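Lys-gingipain catalytic subunit (Porphyromonas gingivalis, PDB 6I9A) cleaves proteins on the carboxyl side of lysine residues as a cysteine endopeptidase, and may act as a virulence factor in periodontal disease. Local coordinates at residues H6-N11 / E115-R120; V153-G158 / V208-Y213; I172-Q177 / G311-T316; Y377-S382 / K448-G453; S398-S403 / Y434-T439. One frame throughout, in Å; residues are numbered along the deposited sequence.

Followed from the N terminus, this chain illustrates how long-range contacts divide a protein into successive closures. Contact 1 comes first, laying the loop before strand 14-20 against strand 117-121 of the four-stranded parallel sheet. It closes before contacts 2 and 3 open. These two cross: the chain passes 153-158 and 172-177, then returns through 208-213 and 311-316, and they touch where helix 163-178 packs on strand 152-157 of the second sheet. The last pair lies in the Ig-like domain. There contact 5 is nested within the loop closed by contact 4, and neighbouring strands 432-439 and 446-452 join the two.

Contact 1. Residues H6-N11 / E115-R120; sequences HGDLYN and EMYTFR. With CA (calcium ion), chain G.
Leu9 sets its CB over the centre of one face of the Tyr117 ring, 3.8 Å from the centroid and 7° off the ring normal, a well-centred CH-pi contact. From there the leucine reaches on past the ring, and CD1 comes to 3.6 Å from the Met116 backbone C. Asp8 approaches from another direction, at the hydroxyl end of the ring edge. With CG anti to its own nitrogen (chi1 -177°), the carboxylate swings over to Tyr117, whose OH donates to Asp8 OD1 at 2.6 Å. Carboxylate and ring planes are inclined by 32°, and the hydroxyl arrives on the anti side of OD1, somewhat out of the carboxylate plane. Across the opposite face of that plane, Tyr10 N donates to the same OD1 at 3.1 Å, making an Asx turn. Asp8 OD2 is meanwhile engaged by the backbone N of Tyr322. At the start of segment 115-120, Glu115 chelates the calcium ion with OE1 and OE2, both at 2.5 Å; Asp109, Asp111 and the carbonyl of Phe113 complete the protein ligands, and Val108 N also donates to OE2. The tyrosine is thus packed on one face by Leu9 CB and bonded at its hydroxyl by Asp8. Two donors sharing Asp8 OD1, with a third on OD2, would be expected to favour the ionised acid, while the Asx turn encloses Leu9, whose CB faces the ring.

Contact 2. Residues V153-G158 / V208-Y213; sequences VLLIAG and VSFANY
Val153 CG1 lies 3.9 Å from Phe210 CB and near the plane of that ring, at its edge. The two segments belong to the six-stranded sheet of the C25 catalytic domain, an alpha/beta fold in which strands 152-157 and 210-214 run side by side, their short axes 4.8 Å apart. The parallel ladder starts at Leu154: its N donates to Phe210 O at 2.9 Å, and its O accepts from Asn212 N at 2.9 Å. Its side chain turns to the face shared with Ala211, where helix 202-206 covers it. Leu155 points to the other face, and its CD2 bridges Phe210 CE2 and Asn212 CB, at 3.9 Å and 4.0 Å. The same residue also packs against helix 163-178, so this face is filled from both the neighbouring strand and the helix. Ile156 then renews the ladder through its N, bonded to Asn212 O at 2.9 Å. Having CG2 anti to the backbone N sets that methyl beside the ring of Tyr213, whose hydroxyl is bonded to Asp224 N and to the backbone O of His216, the residue inferred to be the proton donor. The two side chains meet at an angle, Ile156 CG2 lying 3.9 Å from Tyr213 CD2.

Contact 3. Residues I172-Q177 / G311-T316; sequences IKYGMQ and GSYDAT. With NA (sodium ion), chain F; NA (sodium ion), chain E.
The rings of Tyr174 and Tyr313 meet edge against edge, without a stacked face between them: each CD2 lies near the plane of the other ring, 4.1 Å from its counterpart, and the two side chains run past each other head to tail. A second edge of Tyr174, at the hydroxyl end, receives Asp314; the carboxylate stands steeply to the ring, the planes 73° apart, and Asp314 OD1 lies 2.7 Å from Tyr174 OH. Tyr313 is sunk against the helix backbone, its CD2 3.7 Å from Gly175 CA, and the absence of a side chain at the glycine permits this depth. At the far end of the ring, Ile172 CD1 comes within 3.6 Å of Tyr313 OH, which is itself bonded to Asn212 OD1 of the neighbouring sheet. Helices 163-178 and 312-317 belong to the alpha/beta catalytic domain, and their short segments run 18° from parallel with axes 10.4 Å apart, a gap spanned by these aromatic side chains. At the Tyr174 hydroxyl a sodium ion joins the segments, bound by Tyr174 OH at 2.5 Å and by Asp314 OD2, a water, Val293 O, Ser309 O and Thr308 OG1. Gly311 N donates to Asp314 OD2 at 3.0 Å, while Tyr179 holds OD1. A second sodium is bound by the carbonyls of Ala315, Thr316, Leu318, Ser321 and Tyr322 and by Asn323 OD1.

Contact 4. Residues Y377-S382 / K448-G453; sequences YTLPAS and KQIQVG
Ile450 forms the compact part of this contact, pressing its CD1 crosswise against Pro380, 4.0 Å from CD and 3.7 Å from the proline O. Leu379 closes in beside it: CB faces the same Ile450 methyl, and its CD1 reaches on to 3.7 Å from Lys448 CB. The isoleucine CG2 meets the backbone of Ala381 and Ser382, and Ile450 also touches Val436 and Leu383. Whereas Ile450 is buried, Lys448 is exposed; bent at chi2 (-69°), it passes its aliphatic chain across Leu379 and brings CE to 3.5 Å from Tyr377 OH. The loose side lies near the other end, where water bridges the chains, donating to Ala381 O and to Gln451 O, each at 2.8 Å. The contact joins the first strand of the Ig-like domain, with the loop that follows it, to the last strand, 446-452. No direct hydrogen bond spans it, so the direct contacts are van der Waals ones, centred on Ile450, and the polar link is made through water.

Contact 5. Residues S398-S403 / Y434-T439; sequences SYVAIS and YDVVIT
Val400 and Ile438 run alongside each other in the same direction at the apolar centre, with Val400 CG2 4.1 Å from Ile438 CG1. The row continues through Val436, whose CG1 lies 4.2 Å from Val400 CG1 and whose CG2 is 4.3 Å from Ile402 CG1. The valines place one methyl anti to the backbone N (chi1 -177° in Val400, -178° in Val436), and these two methyls are the ones that face each other. In the Ig-like domain strands 399-404 and 432-439 are antiparallel neighbours, and the Val400 row packs on strands 389-394 and 419-424, Ile392 touching both Val400 and Ile402. Three hydrogen-bonded pairs, Tyr399 with Thr439, Ala401 with Val437 and Ser403 with Asp435, alternate with the non-hydrogen-bonded pairs of the apolar row; Tyr399 N donates almost linearly to Thr439 O at 2.8 Å. The other face is mixed, with Ala401 and Val437 in the middle and polar groups at both ends. Tyr399 runs away from its partner to the catalytic domain, its OH bonded to Gly39 O and Val14 N, while a water spans Tyr399 O and Thr439 OG1, 2.8 Å from the latter. At the other end Ser403 OG rests 3.5 Å from Asp435 CB, and another water bridges Ser403 OG and Asp435 OD1, donating to the carboxylate at 2.7 Å, as Gln449 NE2 holds Asp435 OD2.

Contact 1. Residues H6-N11 / E115-R120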
# COMPACT_ATOMS: atom_id res chain seq x y z
N HIS A 6 10.28 13.33 8.12
CA HIS A 6 10.11 12.08 7.41
C HIS A 6 8.76 11.97 6.79
O HIS A 6 7.95 11.09 7.16
CB HIS A 6 10.31 10.90 8.37
CG HIS A 6 11.70 10.80 8.86
ND1 HIS A 6 12.74 10.47 8.02
CD2 HIS A 6 12.19 10.97 10.10
CE1 HIS A 6 13.83 10.46 8.78
NE2 HIS A 6 13.54 10.79 10.04
N GLY A 7 8.51 12.85 5.83
CA GLY A 7 7.22 12.82 5.16
C GLY A 7 7.09 11.72 4.12
O GLY A 7 7.96 10.87 3.90
N ASP A 8 5.94 11.77 3.44
CA ASP A 8 5.58 10.80 2.40
C ASP A 8 6.76 10.65 1.41
O ASP A 8 7.22 11.64 0.84
CB ASP A 8 4.35 11.39 1.67
CG ASP A 8 3.71 10.56 0.57
OD1 ASP A 8 4.15 9.40 0.34
OD2 ASP A 8 2.78 11.06 -0.06
N LEU A 9 7.18 9.42 1.19
CA LEU A 9 8.29 9.10 0.27
C LEU A 9 7.89 9.16 -1.19
O LEU A 9 8.77 9.11 -2.06
CB LEU A 9 8.86 7.70 0.58
CG LEU A 9 9.62 7.60 1.91
CD1 LEU A 9 10.15 6.20 2.05
CD2 LEU A 9 10.78 8.62 1.97
N TYR A 10 6.59 9.22 -1.52
CA TYR A 10 6.22 9.24 -2.92
C TYR A 10 6.90 10.40 -3.63
O TYR A 10 6.96 11.53 -3.13
CB TYR A 10 4.70 9.35 -3.03
CG TYR A 10 4.22 9.32 -4.46
CD1 TYR A 10 4.05 8.11 -5.12
CD2 TYR A 10 4.05 10.50 -5.18
CE1 TYR A 10 3.60 8.07 -6.45
CE2 TYR A 10 3.64 10.47 -6.53
CZ TYR A 10 3.43 9.25 -7.14
OH TYR A 10 3.02 9.23 -8.46
N ASN A 11 7.38 10.14 -4.86
CA ASN A 11 8.00 11.16 -5.68
C ASN A 11 7.89 10.72 -7.11
O ASN A 11 7.65 9.54 -7.38
CB ASN A 11 9.48 11.37 -5.25
CG ASN A 11 10.07 12.66 -5.68
OD1 ASN A 11 9.37 13.54 -6.23
ND2 ASN A 11 11.36 12.82 -5.37
N GLU A 115 14.24 4.16 3.91
CA GLU A 115 14.56 5.01 2.75
C GLU A 115 13.62 4.80 1.60
O GLU A 115 13.61 5.65 0.70
CB GLU A 115 16.01 4.72 2.29
CG GLU A 115 17.03 5.66 2.97
CD GLU A 115 16.96 5.64 4.48
OE1 GLU A 115 16.40 6.60 5.04
OE2 GLU A 115 17.44 4.66 5.11
N MET A 116 12.88 3.67 1.58
CA MET A 116 12.01 3.28 0.50
C MET A 116 10.71 2.74 1.08
O MET A 116 10.76 2.07 2.12
CB MET A 116 12.65 2.18 -0.35
CG MET A 116 13.89 2.65 -1.12
SD MET A 116 14.92 1.28 -1.74
CE MET A 116 15.74 0.79 -0.19
N TYR A 117 9.61 2.90 0.37
CA TYR A 117 8.35 2.24 0.72
C TYR A 117 8.44 0.79 0.32
O TYR A 117 8.56 0.49 -0.88
CB TYR A 117 7.20 2.89 -0.04
CG TYR A 117 6.64 4.17 0.53
CD1 TYR A 117 6.72 4.47 1.90
CD2 TYR A 117 5.91 5.04 -0.28
CE1 TYR A 117 6.11 5.61 2.42
CE2 TYR A 117 5.30 6.19 0.23
CZ TYR A 117 5.39 6.45 1.59
OH TYR A 117 4.80 7.57 2.13
N THR A 118 8.43 -0.11 1.29
CA THR A 118 8.66 -1.52 1.07
C THR A 118 7.42 -2.32 1.27
O THR A 118 6.68 -2.13 2.26
CB THR A 118 9.77 -1.97 2.05
OG1 THR A 118 10.94 -1.18 1.76
CG2 THR A 118 10.13 -3.43 1.93
N PHE A 119 7.19 -3.28 0.39
CA PHE A 119 6.07 -4.21 0.52
C PHE A 119 6.52 -5.55 0.04
O PHE A 119 7.48 -5.66 -0.73
CB PHE A 119 4.82 -3.71 -0.22
CG PHE A 119 5.04 -3.46 -1.70
CD1 PHE A 119 4.84 -4.49 -2.63
CD2 PHE A 119 5.37 -2.18 -2.18
CE1 PHE A 119 4.97 -4.25 -3.98
CE2 PHE A 119 5.54 -1.98 -3.54
CZ PHE A 119 5.32 -3.00 -4.43
N ARG A 120 5.79 -6.59 0.45
CA ARG A 120 6.13 -7.96 0.11
C ARG A 120 4.96 -8.66 -0.53
O ARG A 120 3.91 -8.83 0.09
CB ARG A 120 6.64 -8.73 1.35
CG ARG A 120 6.90 -10.21 1.10
CD ARG A 120 7.30 -10.94 2.37
NE ARG A 120 8.63 -10.57 2.85
CZ ARG A 120 9.69 -11.39 2.79
NH1 ARG A 120 9.63 -12.53 2.08
NH2 ARG A 120 10.81 -11.06 3.40
CA CA G . 16.84 5.73 7.30
O HOH W 1 16.08 7.96 7.70
O HOH W 2 17.80 3.63 8.03

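Contact 2. Residues V153-G158 / V208-Y213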
# COMPACT_ATOMS: atom_id res chain seq x y z
N VAL A 153 -17.44 0.41 3.24
CA VAL A 153 -16.30 0.03 4.09
C VAL A 153 -16.82 -0.77 5.26
O VAL A 153 -18.03 -0.71 5.58
CB VAL A 153 -15.45 1.23 4.59
CG1 VAL A 153 -14.91 2.05 3.43
CG2 VAL A 153 -16.22 2.12 5.57
N LEU A 154 -15.90 -1.52 5.90
CA LEU A 154 -16.18 -2.29 7.12
C LEU A 154 -15.17 -1.87 8.18
O LEU A 154 -13.96 -1.96 7.98
CB LEU A 154 -16.06 -3.78 6.83
CG LEU A 154 -16.22 -4.71 8.06
CD1 LEU A 154 -17.59 -4.57 8.73
CD2 LEU A 154 -15.92 -6.13 7.68
N LEU A 155 -15.71 -1.40 9.34
CA LEU A 155 -14.89 -0.91 10.47
C LEU A 155 -15.31 -1.63 11.73
O LEU A 155 -16.51 -1.65 12.06
CB LEU A 155 -15.12 0.59 10.62
CG LEU A 155 -14.82 1.46 9.39
CD1 LEU A 155 -15.22 2.91 9.65
CD2 LEU A 155 -13.30 1.39 9.01
N ILE A 156 -14.36 -2.27 12.42
CA ILE A 156 -14.70 -3.06 13.60
C ILE A 156 -13.79 -2.70 14.76
O ILE A 156 -12.54 -2.84 14.65
CB ILE A 156 -14.53 -4.60 13.27
CG1 ILE A 156 -15.52 -5.00 12.15
CG2 ILE A 156 -14.77 -5.45 14.54
CD1 ILE A 156 -15.19 -6.37 11.58
N ALA A 157 -14.41 -2.31 15.89
CA ALA A 157 -13.74 -2.22 17.17
C ALA A 157 -14.03 -3.54 17.87
O ALA A 157 -15.16 -3.74 18.39
CB ALA A 157 -14.25 -1.04 17.99
N GLY A 158 -13.11 -4.50 17.80
CA GLY A 158 -13.35 -5.83 18.33
C GLY A 158 -13.36 -5.90 19.84
O GLY A 158 -13.23 -4.90 20.55
N VAL A 208 -16.76 -4.46 -0.03
CA VAL A 208 -16.24 -3.27 0.61
C VAL A 208 -14.89 -2.96 -0.03
O VAL A 208 -14.19 -3.86 -0.50
CB VAL A 208 -16.06 -3.41 2.15
CG1 VAL A 208 -17.42 -3.51 2.85
CG2 VAL A 208 -15.16 -4.59 2.50
N SER A 209 -14.54 -1.67 -0.02
CA SER A 209 -13.23 -1.22 -0.55
C SER A 209 -12.13 -1.37 0.51
O SER A 209 -10.93 -1.39 0.18
CB SER A 209 -13.29 0.26 -0.98
OG SER A 209 -13.70 1.07 0.12
N PHE A 210 -12.53 -1.38 1.79
CA PHE A 210 -11.61 -1.20 2.90
C PHE A 210 -12.22 -1.88 4.10
O PHE A 210 -13.43 -1.73 4.35
CB PHE A 210 -11.48 0.31 3.17
CG PHE A 210 -10.58 0.66 4.34
CD1 PHE A 210 -9.20 0.44 4.27
CD2 PHE A 210 -11.11 1.22 5.51
CE1 PHE A 210 -8.38 0.81 5.34
CE2 PHE A 210 -10.27 1.59 6.57
CZ PHE A 210 -8.92 1.39 6.47
N ALA A 211 -11.40 -2.60 4.85
CA ALA A 211 -11.81 -3.25 6.09
C ALA A 211 -10.74 -2.99 7.12
O ALA A 211 -9.56 -3.27 6.85
CB ALA A 211 -11.99 -4.74 5.87
N ASN A 212 -11.14 -2.47 8.30
CA ASN A 212 -10.16 -2.21 9.38
C ASN A 212 -10.71 -2.78 10.67
O ASN A 212 -11.84 -2.46 11.07
CB ASN A 212 -9.95 -0.71 9.50
CG ASN A 212 -8.91 -0.20 10.49
OD1 ASN A 212 -8.94 0.98 10.82
ND2 ASN A 212 -7.96 -1.04 10.91
N TYR A 213 -9.92 -3.65 11.29
CA TYR A 213 -10.21 -4.31 12.55
C TYR A 213 -9.18 -3.84 13.56
O TYR A 213 -7.97 -3.91 13.30
CB TYR A 213 -10.12 -5.84 12.33
CG TYR A 213 -10.15 -6.66 13.60
CD1 TYR A 213 -8.97 -6.97 14.28
CD2 TYR A 213 -11.33 -7.22 14.06
CE1 TYR A 213 -8.97 -7.80 15.39
CE2 TYR A 213 -11.34 -8.06 15.18
CZ TYR A 213 -10.15 -8.35 15.83
OH TYR A 213 -10.18 -9.17 16.96

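Contact 3. Residues I172-Q177 / G311-T316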
# COMPACT_ATOMS: atom_id res chain seq x y z
N ILE A 172 -12.60 3.94 15.89
CA ILE A 172 -13.50 3.78 14.73
C ILE A 172 -14.43 4.99 14.63
O ILE A 172 -14.71 5.46 13.52
CB ILE A 172 -14.28 2.45 14.90
CG1 ILE A 172 -13.34 1.24 14.88
CG2 ILE A 172 -15.40 2.32 13.83
CD1 ILE A 172 -12.42 1.11 13.73
N LYS A 173 -14.88 5.54 15.76
CA LYS A 173 -15.74 6.73 15.74
C LYS A 173 -15.02 7.92 15.12
O LYS A 173 -15.65 8.73 14.43
CB LYS A 173 -16.28 7.06 17.12
CG LYS A 173 -17.29 6.02 17.62
CD LYS A 173 -17.72 6.32 19.08
CE LYS A 173 -18.89 5.43 19.49
NZ LYS A 173 -19.32 5.75 20.87
N TYR A 174 -13.72 8.10 15.39
CA TYR A 174 -12.96 9.20 14.77
C TYR A 174 -12.93 9.01 13.25
O TYR A 174 -13.23 9.93 12.51
CB TYR A 174 -11.51 9.17 15.35
CG TYR A 174 -10.62 10.25 14.79
CD1 TYR A 174 -10.43 11.46 15.47
CD2 TYR A 174 -9.94 10.06 13.59
CE1 TYR A 174 -9.57 12.43 14.98
CE2 TYR A 174 -9.08 11.04 13.08
CZ TYR A 174 -8.91 12.21 13.78
OH TYR A 174 -8.07 13.20 13.34
N GLY A 175 -12.61 7.79 12.80
CA GLY A 175 -12.64 7.51 11.36
C GLY A 175 -13.98 7.84 10.70
O GLY A 175 -14.02 8.46 9.61
N MET A 176 -15.05 7.43 11.33
CA MET A 176 -16.39 7.71 10.80
C MET A 176 -16.78 9.17 10.86
O MET A 176 -17.41 9.69 9.93
CB MET A 176 -17.46 6.86 11.53
CG MET A 176 -17.27 5.38 11.32
SD MET A 176 -18.59 4.37 11.96
CE MET A 176 -18.50 4.74 13.62
N GLN A 177 -16.41 9.87 11.93
CA GLN A 177 -16.78 11.27 12.06
C GLN A 177 -16.17 12.04 10.93
O GLN A 177 -16.82 12.90 10.33
CB GLN A 177 -16.29 11.83 13.40
CG GLN A 177 -16.49 13.33 13.48
CD GLN A 177 -16.27 13.91 14.82
OE1 GLN A 177 -16.04 13.19 15.81
NE2 GLN A 177 -16.39 15.22 14.90
N GLY A 311 -2.84 11.13 11.97
CA GLY A 311 -2.72 9.69 12.01
C GLY A 311 -3.00 9.09 10.65
O GLY A 311 -3.07 9.80 9.63
N SER A 312 -3.10 7.76 10.61
CA SER A 312 -3.25 7.06 9.33
C SER A 312 -4.56 7.45 8.63
O SER A 312 -4.56 7.66 7.41
CB SER A 312 -3.17 5.56 9.52
OG SER A 312 -4.31 5.09 10.23
N TYR A 313 -5.67 7.57 9.35
CA TYR A 313 -6.92 7.98 8.68
C TYR A 313 -6.79 9.39 8.08
O TYR A 313 -7.16 9.63 6.93
CB TYR A 313 -8.11 7.98 9.65
CG TYR A 313 -8.53 6.66 10.28
CD1 TYR A 313 -8.50 5.47 9.58
CD2 TYR A 313 -9.06 6.65 11.56
CE1 TYR A 313 -8.99 4.28 10.14
CE2 TYR A 313 -9.58 5.48 12.11
CZ TYR A 313 -9.55 4.30 11.40
OH TYR A 313 -10.10 3.20 11.97
N ASP A 314 -6.23 10.32 8.87
CA ASP A 314 -6.06 11.69 8.41
C ASP A 314 -5.22 11.73 7.14
O ASP A 314 -5.56 12.43 6.17
CB ASP A 314 -5.37 12.57 9.46
CG ASP A 314 -6.06 12.73 10.79
OD1 ASP A 314 -7.32 12.95 10.79
OD2 ASP A 314 -5.37 12.67 11.83
N ALA A 315 -4.10 10.97 7.12
CA ALA A 315 -3.20 11.02 5.99
C ALA A 315 -3.88 10.44 4.77
O ALA A 315 -3.77 11.01 3.67
CB ALA A 315 -1.96 10.21 6.34
N THR A 316 -4.59 9.32 4.95
CA THR A 316 -5.29 8.69 3.83
C THR A 316 -6.11 9.75 3.09
O THR A 316 -6.09 9.82 1.85
CB THR A 316 -6.23 7.57 4.37
OG1 THR A 316 -5.44 6.55 5.04
CG2 THR A 316 -6.93 6.89 3.21
NA NA F . -5.67 13.29 14.07
NA NA E . -4.05 10.89 1.02
O HOH W 3 -5.52 15.64 13.40

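Contact 4. Residues Y377-S382 / K448-G453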
# COMPACT_ATOMS: atom_id res chain seq x y z
N TYR A 377 -8.73 15.14 -19.89
CA TYR A 377 -7.44 15.07 -20.57
C TYR A 377 -7.65 15.40 -22.03
O TYR A 377 -8.78 15.31 -22.54
CB TYR A 377 -6.83 13.64 -20.40
CG TYR A 377 -7.65 12.58 -21.09
CD1 TYR A 377 -7.34 12.18 -22.38
CD2 TYR A 377 -8.74 12.01 -20.46
CE1 TYR A 377 -8.12 11.25 -23.05
CE2 TYR A 377 -9.52 11.06 -21.11
CZ TYR A 377 -9.21 10.69 -22.41
OH TYR A 377 -9.96 9.74 -23.08
N THR A 378 -6.55 15.75 -22.67
CA THR A 378 -6.48 15.93 -24.12
C THR A 378 -5.20 15.28 -24.59
O THR A 378 -4.11 15.63 -24.13
CB THR A 378 -6.51 17.42 -24.54
OG1 THR A 378 -7.67 18.03 -23.99
CG2 THR A 378 -6.54 17.59 -26.08
N LEU A 379 -5.34 14.35 -25.52
CA LEU A 379 -4.17 13.73 -26.14
C LEU A 379 -3.85 14.45 -27.45
O LEU A 379 -4.77 14.83 -28.19
CB LEU A 379 -4.46 12.25 -26.44
CG LEU A 379 -4.79 11.35 -25.26
CD1 LEU A 379 -4.86 9.90 -25.69
CD2 LEU A 379 -3.78 11.54 -24.09
N PRO A 380 -2.57 14.58 -27.79
CA PRO A 380 -2.24 15.12 -29.13
C PRO A 380 -2.62 14.11 -30.20
O PRO A 380 -2.66 12.90 -29.96
CB PRO A 380 -0.71 15.32 -29.06
CG PRO A 380 -0.24 14.26 -28.08
CD PRO A 380 -1.36 14.17 -27.04
N ALA A 381 -2.88 14.61 -31.43
CA ALA A 381 -3.23 13.72 -32.55
C ALA A 381 -2.06 12.83 -32.95
O ALA A 381 -2.27 11.73 -33.44
CB ALA A 381 -3.67 14.55 -33.74
N SER A 382 -0.82 13.30 -32.72
CA SER A 382 0.32 12.49 -33.05
C SER A 382 1.45 12.73 -32.06
O SER A 382 1.41 13.67 -31.28
CB SER A 382 0.77 12.78 -34.48
OG SER A 382 1.44 14.02 -34.51
N LYS A 448 -5.07 4.68 -23.04
CA LYS A 448 -5.32 4.97 -24.46
C LYS A 448 -4.07 4.66 -25.27
O LYS A 448 -3.06 4.21 -24.71
CB LYS A 448 -5.72 6.46 -24.61
CG LYS A 448 -7.04 6.82 -23.95
CD LYS A 448 -8.27 6.16 -24.68
CE LYS A 448 -9.55 6.39 -23.92
NZ LYS A 448 -10.72 5.92 -24.71
N GLN A 449 -4.17 4.85 -26.58
CA GLN A 449 -3.03 4.63 -27.46
C GLN A 449 -2.97 5.74 -28.47
O GLN A 449 -3.98 6.39 -28.79
CB GLN A 449 -3.11 3.26 -28.18
CG GLN A 449 -2.94 2.05 -27.26
CD GLN A 449 -2.87 0.76 -28.04
OE1 GLN A 449 -3.67 0.50 -28.95
NE2 GLN A 449 -1.92 -0.09 -27.68
N ILE A 450 -1.74 6.04 -28.92
CA ILE A 450 -1.51 6.99 -30.01
C ILE A 450 -0.66 6.30 -31.08
O ILE A 450 0.39 5.74 -30.75
CB ILE A 450 -0.85 8.31 -29.57
CG1 ILE A 450 -1.68 9.02 -28.48
CG2 ILE A 450 -0.58 9.24 -30.80
CD1 ILE A 450 -1.00 10.32 -27.97
N GLN A 451 -1.13 6.33 -32.34
CA GLN A 451 -0.43 5.69 -33.45
C GLN A 451 0.65 6.59 -34.04
O GLN A 451 0.38 7.75 -34.35
CB GLN A 451 -1.42 5.23 -34.54
CG GLN A 451 -0.77 4.59 -35.77
CD GLN A 451 0.11 3.39 -35.47
OE1 GLN A 451 -0.07 2.68 -34.46
NE2 GLN A 451 1.06 3.12 -36.34
N VAL A 452 1.87 6.03 -34.17
CA VAL A 452 3.04 6.70 -34.75
C VAL A 452 3.36 5.97 -36.08
O VAL A 452 3.56 4.75 -36.08
CB VAL A 452 4.24 6.70 -33.78
CG1 VAL A 452 5.51 7.19 -34.47
CG2 VAL A 452 3.94 7.55 -32.54
N GLY A 453 3.40 6.72 -37.17
CA GLY A 453 3.70 6.18 -38.50
C GLY A 453 2.55 5.42 -39.13
O GLY A 453 1.43 5.45 -38.61
O HOH W 4 -1.75 9.42 -34.87

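Contact 5. Residues S398-S403 / Y434-T439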
# COMPACT_ATOMS: atom_id res chain seq x y z
N SER A 398 -2.19 15.01 -12.34
CA SER A 398 -2.19 13.71 -12.99
C SER A 398 -0.82 13.33 -13.49
O SER A 398 -0.01 14.20 -13.88
CB SER A 398 -3.13 13.73 -14.20
OG SER A 398 -4.48 13.98 -13.81
N TYR A 399 -0.54 12.03 -13.48
CA TYR A 399 0.75 11.47 -13.92
C TYR A 399 0.52 10.78 -15.25
O TYR A 399 -0.32 9.88 -15.37
CB TYR A 399 1.24 10.53 -12.84
CG TYR A 399 2.62 9.95 -13.03
CD1 TYR A 399 3.73 10.79 -13.24
CD2 TYR A 399 2.86 8.59 -12.86
CE1 TYR A 399 5.03 10.26 -13.29
CE2 TYR A 399 4.14 8.06 -12.92
CZ TYR A 399 5.22 8.91 -13.12
OH TYR A 399 6.49 8.37 -13.12
N VAL A 400 1.31 11.23 -16.25
CA VAL A 400 1.17 10.74 -17.62
C VAL A 400 2.37 9.90 -18.00
O VAL A 400 3.51 10.33 -17.78
CB VAL A 400 1.02 11.94 -18.58
CG1 VAL A 400 0.80 11.47 -20.01
CG2 VAL A 400 -0.13 12.88 -18.14
N ALA A 401 2.14 8.75 -18.62
CA ALA A 401 3.22 7.84 -19.00
C ALA A 401 3.01 7.40 -20.42
O ALA A 401 1.92 6.96 -20.79
CB ALA A 401 3.25 6.61 -18.09
N ILE A 402 4.10 7.42 -21.22
CA ILE A 402 4.11 6.92 -22.58
C ILE A 402 4.98 5.67 -22.61
O ILE A 402 6.12 5.72 -22.16
CB ILE A 402 4.59 7.98 -23.57
CG1 ILE A 402 3.66 9.21 -23.56
CG2 ILE A 402 4.70 7.37 -25.00
CD1 ILE A 402 4.17 10.37 -24.44
N SER A 403 4.46 4.57 -23.17
CA SER A 403 5.18 3.30 -23.20
C SER A 403 4.82 2.54 -24.46
O SER A 403 3.92 2.91 -25.20
CB SER A 403 4.84 2.47 -21.95
OG SER A 403 3.49 2.02 -21.97
N TYR A 434 1.61 3.44 -29.51
CA TYR A 434 2.16 3.73 -28.18
C TYR A 434 1.08 3.87 -27.14
O TYR A 434 0.07 4.50 -27.41
CB TYR A 434 3.02 5.01 -28.26
CG TYR A 434 4.31 4.74 -29.02
CD1 TYR A 434 4.32 4.66 -30.41
CD2 TYR A 434 5.49 4.49 -28.34
CE1 TYR A 434 5.49 4.36 -31.11
CE2 TYR A 434 6.67 4.20 -29.03
CZ TYR A 434 6.65 4.09 -30.40
OH TYR A 434 7.82 3.77 -31.05
N ASP A 435 1.31 3.28 -25.98
CA ASP A 435 0.34 3.37 -24.89
C ASP A 435 0.53 4.68 -24.14
O ASP A 435 1.66 5.08 -23.88
CB ASP A 435 0.54 2.15 -23.94
CG ASP A 435 0.34 0.84 -24.67
OD1 ASP A 435 1.33 0.06 -24.80
OD2 ASP A 435 -0.76 0.62 -25.20
N VAL A 436 -0.57 5.28 -23.76
CA VAL A 436 -0.59 6.50 -22.97
C VAL A 436 -1.49 6.23 -21.81
O VAL A 436 -2.66 5.92 -21.99
CB VAL A 436 -1.07 7.74 -23.75
CG1 VAL A 436 -1.02 8.99 -22.88
CG2 VAL A 436 -0.23 7.93 -25.02
N VAL A 437 -0.96 6.33 -20.59
CA VAL A 437 -1.70 6.06 -19.34
C VAL A 437 -1.66 7.30 -18.51
O VAL A 437 -0.59 7.91 -18.34
CB VAL A 437 -1.15 4.81 -18.61
CG1 VAL A 437 -1.85 4.62 -17.25
CG2 VAL A 437 -1.34 3.56 -19.47
N ILE A 438 -2.82 7.68 -17.97
CA ILE A 438 -2.93 8.83 -17.08
C ILE A 438 -3.58 8.40 -15.79
O ILE A 438 -4.68 7.82 -15.84
CB ILE A 438 -3.72 10.00 -17.73
CG1 ILE A 438 -3.19 10.32 -19.16
CG2 ILE A 438 -3.71 11.24 -16.81
CD1 ILE A 438 -4.06 11.41 -19.90
N THR A 439 -2.90 8.64 -14.68
CA THR A 439 -3.44 8.23 -13.36
C THR A 439 -3.39 9.42 -12.43
O THR A 439 -2.63 10.38 -12.61
CB THR A 439 -2.61 7.06 -12.77
OG1 THR A 439 -1.24 7.43 -12.64
CG2 THR A 439 -2.71 5.77 -13.59
O HOH W 5 0.03 7.04 -15.05
O HOH W 6 3.28 -0.62 -23.08